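Local coordinates for caspase recruitment domain-containing protein 19 (Homo sapiens, PDB 4FH0), which binds BCL10 through its caspase recruitment domain and inhibits BCL10-induced activation of NF-kappa-B, at residues A[55-59]-A[60-64]; A[13-16]-A[17-21]. The protein carries 2 engineered substitutions. All blocks are in the same frame, centred on the assembly; numbering follows the deposited sequence. Where two conformers were deposited one is given.

Both contacts are local, and both sit at helix ends in the all-helical bundle of the caspase recruitment domain. Contact 2 comes first along the chain and closes helix 7-18; contact 1 follows, after helices 26-37 and 46-52, and opens helix 59-73. Their centres lie about 14 Å apart, yet the two meet: Arg60 reaches across with a weak hydrogen bond from NE to Thr19 O, and Cys64 rests on the methyl of Thr19, with Cys64 SG 3.9 Å from Thr19 CG2. The segment around Thr19 thus lies beside the first turn of helix 59-73, and two helix ends of the death-fold bundle pack against each other, joined by this weak bond and van der Waals contact.

Contact 1: residues A[55-59]-A[60-64]; sequences PKASL and RVRLC
Ser58 caps the first turn of helix 59-73 in this caspase recruitment domain, an N-cap at which the OG of Ser58 accepts a hydrogen bond from Val61 N at 3.2 Å. The hydroxyl is placed for this by its first torsion (chi1 87°), which sets OG between the backbone N and the carbonyl carbon. Serine suits the position because its short side chain can stand in for the missing carbonyl of a preceding turn. The regular backbone ladder starts at once, with Arg62 N bonded to Ser58 O and Leu63 N to Leu59 O.

The polar side-chain part of the contact is a side-on grip. Arg62 turns back past the start of its helix, bending at chi3 (-80°), and holds the carbonyl of Ala57 with two nitrogens: NE lies 2.8 Å from Ala57 O and NH2 3.0 Å from the same Ala57 O. The oxygen lies close to the guanidinium plane, but NE approaches it from above the carbonyl plane. NH2 also forms a salt bridge with Glu26, and NH1 bonds to Phe52 O; with these partners and Ala57 O, the guanidinium of this buried residue is probably held in one rotation, and the carboxylate probably balances its charge.

Van der Waals packing finishes the turn. The Ala57 methyl is small enough to lie alongside the aliphatic part of Arg62, with Ala57 CB 3.9 Å from Arg62 CG. Leu59 and Leu63 both reach Val29 of helix 26-37, and Leu59 CG lies 4.4 Å from Leu63 CD1. The side chains of Leu59 and Arg62 cross at about a right angle; Leu59 CA lies over one guanidinium face, toward its rim, and Leu59 CD1 is 3.8 Å from Arg62 NH1.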
# COMPACT_ATOMS: atom_id res chain seq x y z
N PRO A 55 -5.75 -14.55 3.37
CA PRO A 55 -6.40 -14.39 4.66
C PRO A 55 -5.68 -15.12 5.81
O PRO A 55 -5.96 -14.81 6.96
CB PRO A 55 -7.78 -15.02 4.44
CG PRO A 55 -7.99 -15.01 3.00
CD PRO A 55 -6.64 -15.18 2.38
N LYS A 56 -4.78 -16.04 5.51
CA LYS A 56 -4.11 -16.82 6.54
C LYS A 56 -2.99 -16.04 7.26
O LYS A 56 -2.61 -16.40 8.37
CB LYS A 56 -3.54 -18.12 5.94
N ALA A 57 -2.48 -14.98 6.64
CA ALA A 57 -1.37 -14.20 7.22
C ALA A 57 -1.92 -12.92 7.85
O ALA A 57 -2.86 -12.34 7.32
CB ALA A 57 -0.38 -13.84 6.14
N SER A 58 -1.33 -12.46 8.96
CA SER A 58 -1.84 -11.25 9.62
C SER A 58 -1.74 -10.05 8.68
O SER A 58 -0.79 -9.90 7.91
CB SER A 58 -1.10 -10.93 10.92
OG SER A 58 0.06 -10.16 10.68
N LEU A 59 -2.75 -9.20 8.76
CA LEU A 59 -2.82 -8.03 7.90
C LEU A 59 -1.58 -7.15 8.06
O LEU A 59 -1.03 -6.68 7.07
CB LEU A 59 -4.10 -7.26 8.19
CG LEU A 59 -4.27 -6.01 7.35
CD1 LEU A 59 -4.36 -6.35 5.88
CD2 LEU A 59 -5.53 -5.30 7.81
N ARG A 60 -1.11 -6.95 9.30
CA ARG A 60 0.03 -6.06 9.49
C ARG A 60 1.29 -6.63 8.81
O ARG A 60 2.08 -5.88 8.22
CB ARG A 60 0.30 -5.80 10.97
CG ARG A 60 1.50 -4.88 11.24
CD ARG A 60 1.43 -4.20 12.62
NE ARG A 60 2.46 -3.16 12.79
CZ ARG A 60 3.71 -3.41 13.17
NH1 ARG A 60 4.10 -4.66 13.41
NH2 ARG A 60 4.58 -2.41 13.30
N VAL A 61 1.48 -7.95 8.88
CA VAL A 61 2.63 -8.58 8.26
C VAL A 61 2.55 -8.39 6.74
O VAL A 61 3.55 -8.01 6.11
CB VAL A 61 2.72 -10.07 8.64
CG1 VAL A 61 3.72 -10.82 7.73
CG2 VAL A 61 3.13 -10.19 10.09
N ARG A 62 1.38 -8.64 6.16
CA ARG A 62 1.19 -8.44 4.73
C ARG A 62 1.43 -6.98 4.35
O ARG A 62 2.06 -6.71 3.34
CB ARG A 62 -0.20 -8.91 4.32
CG ARG A 62 -0.31 -10.41 4.28
CD ARG A 62 -1.69 -10.86 3.88
NE ARG A 62 -2.67 -10.81 4.95
CZ ARG A 62 -3.86 -10.23 4.90
NH1 ARG A 62 -4.23 -9.53 3.84
NH2 ARG A 62 -4.68 -10.33 5.94
N LEU A 63 0.96 -6.04 5.17
CA LEU A 63 1.16 -4.62 4.84
C LEU A 63 2.63 -4.25 4.90
O LEU A 63 3.11 -3.52 4.04
CB LEU A 63 0.39 -3.71 5.78
CG LEU A 63 -1.01 -3.36 5.37
CD1 LEU A 63 -1.62 -2.56 6.51
CD2 LEU A 63 -0.97 -2.55 4.06
N CYS A 64 3.33 -4.69 5.93
CA CYS A 64 4.74 -4.38 6.03
C CYS A 64 5.48 -4.97 4.83
O CYS A 64 6.40 -4.34 4.30
CB CYS A 64 5.33 -4.94 7.32
SG CYS A 64 4.80 -4.08 8.84

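Contact 2: residues A[13-16]-A[17-21]. Engineered in segment 17-21: Met17 (natural residue Phe).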
# COMPACT_ATOMS: atom_id res chain seq x y z
N GLN A 13 8.87 7.33 5.13
CA GLN A 13 8.46 8.15 6.26
C GLN A 13 7.13 7.68 6.85
O GLN A 13 6.99 7.57 8.06
CB GLN A 13 8.34 9.63 5.88
CG GLN A 13 7.97 10.51 7.06
CD GLN A 13 7.78 11.98 6.71
OE1 GLN A 13 8.04 12.41 5.58
NE2 GLN A 13 7.27 12.76 7.66
N ASP A 14 6.17 7.37 5.98
CA ASP A 14 4.81 7.04 6.39
C ASP A 14 4.60 5.60 6.83
O ASP A 14 3.52 5.28 7.32
CB ASP A 14 3.85 7.31 5.22
CG ASP A 14 3.65 8.78 4.94
OD1 ASP A 14 3.89 9.61 5.85
OD2 ASP A 14 3.22 9.12 3.81
N THR A 15 5.57 4.73 6.61
CA THR A 15 5.36 3.30 6.86
C THR A 15 4.95 2.93 8.28
O THR A 15 3.98 2.19 8.47
CB THR A 15 6.56 2.45 6.34
OG1 THR A 15 6.49 2.38 4.92
CG2 THR A 15 6.50 1.04 6.88
N PRO A 16 5.65 3.45 9.29
CA PRO A 16 5.21 3.11 10.65
C PRO A 16 3.76 3.52 10.96
O PRO A 16 3.03 2.73 11.56
CB PRO A 16 6.26 3.82 11.54
CG PRO A 16 7.44 3.86 10.69
CD PRO A 16 6.95 4.13 9.30
N MSE A 17 3.32 4.68 10.50
CA MSE A 17 1.92 5.06 10.71
C MSE A 17 0.97 4.17 9.90
O MSE A 17 -0.03 3.70 10.43
CB MSE A 17 1.71 6.53 10.39
CG MSE A 17 2.16 7.43 11.52
SE MSE A 17 1.55 9.26 11.32
CE MSE A 17 -0.37 8.93 11.45
N LEU A 18 1.26 3.98 8.62
CA LEU A 18 0.41 3.17 7.73
C LEU A 18 0.19 1.76 8.25
O LEU A 18 -0.88 1.18 8.05
CB LEU A 18 1.05 3.08 6.32
CG LEU A 18 0.87 4.28 5.40
CD1 LEU A 18 1.87 4.18 4.26
CD2 LEU A 18 -0.53 4.29 4.86
N THR A 19 1.21 1.20 8.89
CA THR A 19 1.18 -0.19 9.33
C THR A 19 0.71 -0.32 10.78
O THR A 19 0.59 -1.42 11.30
CB THR A 19 2.53 -0.88 9.16
OG1 THR A 19 3.54 -0.19 9.92
CG2 THR A 19 2.95 -0.91 7.68
N GLY A 20 0.43 0.79 11.45
CA GLY A 20 -0.07 0.71 12.81
C GLY A 20 -1.42 0.04 12.86
O GLY A 20 -2.26 0.26 11.99
N HIS A 21 -1.66 -0.77 13.88
CA HIS A 21 -2.93 -1.48 13.97
C HIS A 21 -4.09 -0.51 13.98
O HIS A 21 -4.04 0.50 14.68
CB HIS A 21 -2.99 -2.32 15.24
CG HIS A 21 -2.04 -3.45 15.24
ND1 HIS A 21 -0.87 -3.43 15.98
CD2 HIS A 21 -2.04 -4.63 14.57
CE1 HIS A 21 -0.22 -4.56 15.79
NE2 HIS A 21 -0.92 -5.31 14.95
O HOH W 1 4.95 7.03 9.91
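Met17, an engineered selenomethionine where the natural residue is Phe, follows Pro16 near the C-terminal end of helix 7-18. Proline has no N-H to give to the preceding turn, and the helix is kinked there. At the next residue a water bridges the rung that Met17 N would make with Gln13 O: it accepts from Met17 N at 2.9 Å and donates to Gln13 O at 2.8 Å.

Leu18 restores the direct pattern, its N bonded to Asp14 O almost straight (172°), while its CD1 lies 3.8 Å from Asp14 CB. Leucine fits this inward-facing place, whereas the Asp14 carboxylate is engaged by Tyr82 and Ser98.

Thr19 binds one carbonyl twice: its N lies 3.0 Å from Thr15 O, and its hydroxyl OG1 donates to that same Thr15 O at 2.8 Å, tilted 34° from the carbonyl plane. The first torsion (chi1 60°) turns the hydroxyl back over the last turn, which lets this buried threonine find a partner for it on the preceding helix. Its CG2 meets Thr15 CG2 at 4.1 Å. Gly20 N then bonds to Met17 O as the chain leaves the helix.

Thr15 and Leu18 both pack against Met67 of helix 59-73, and Leu18 also against Phe81 and Leu85 of helix 75-88.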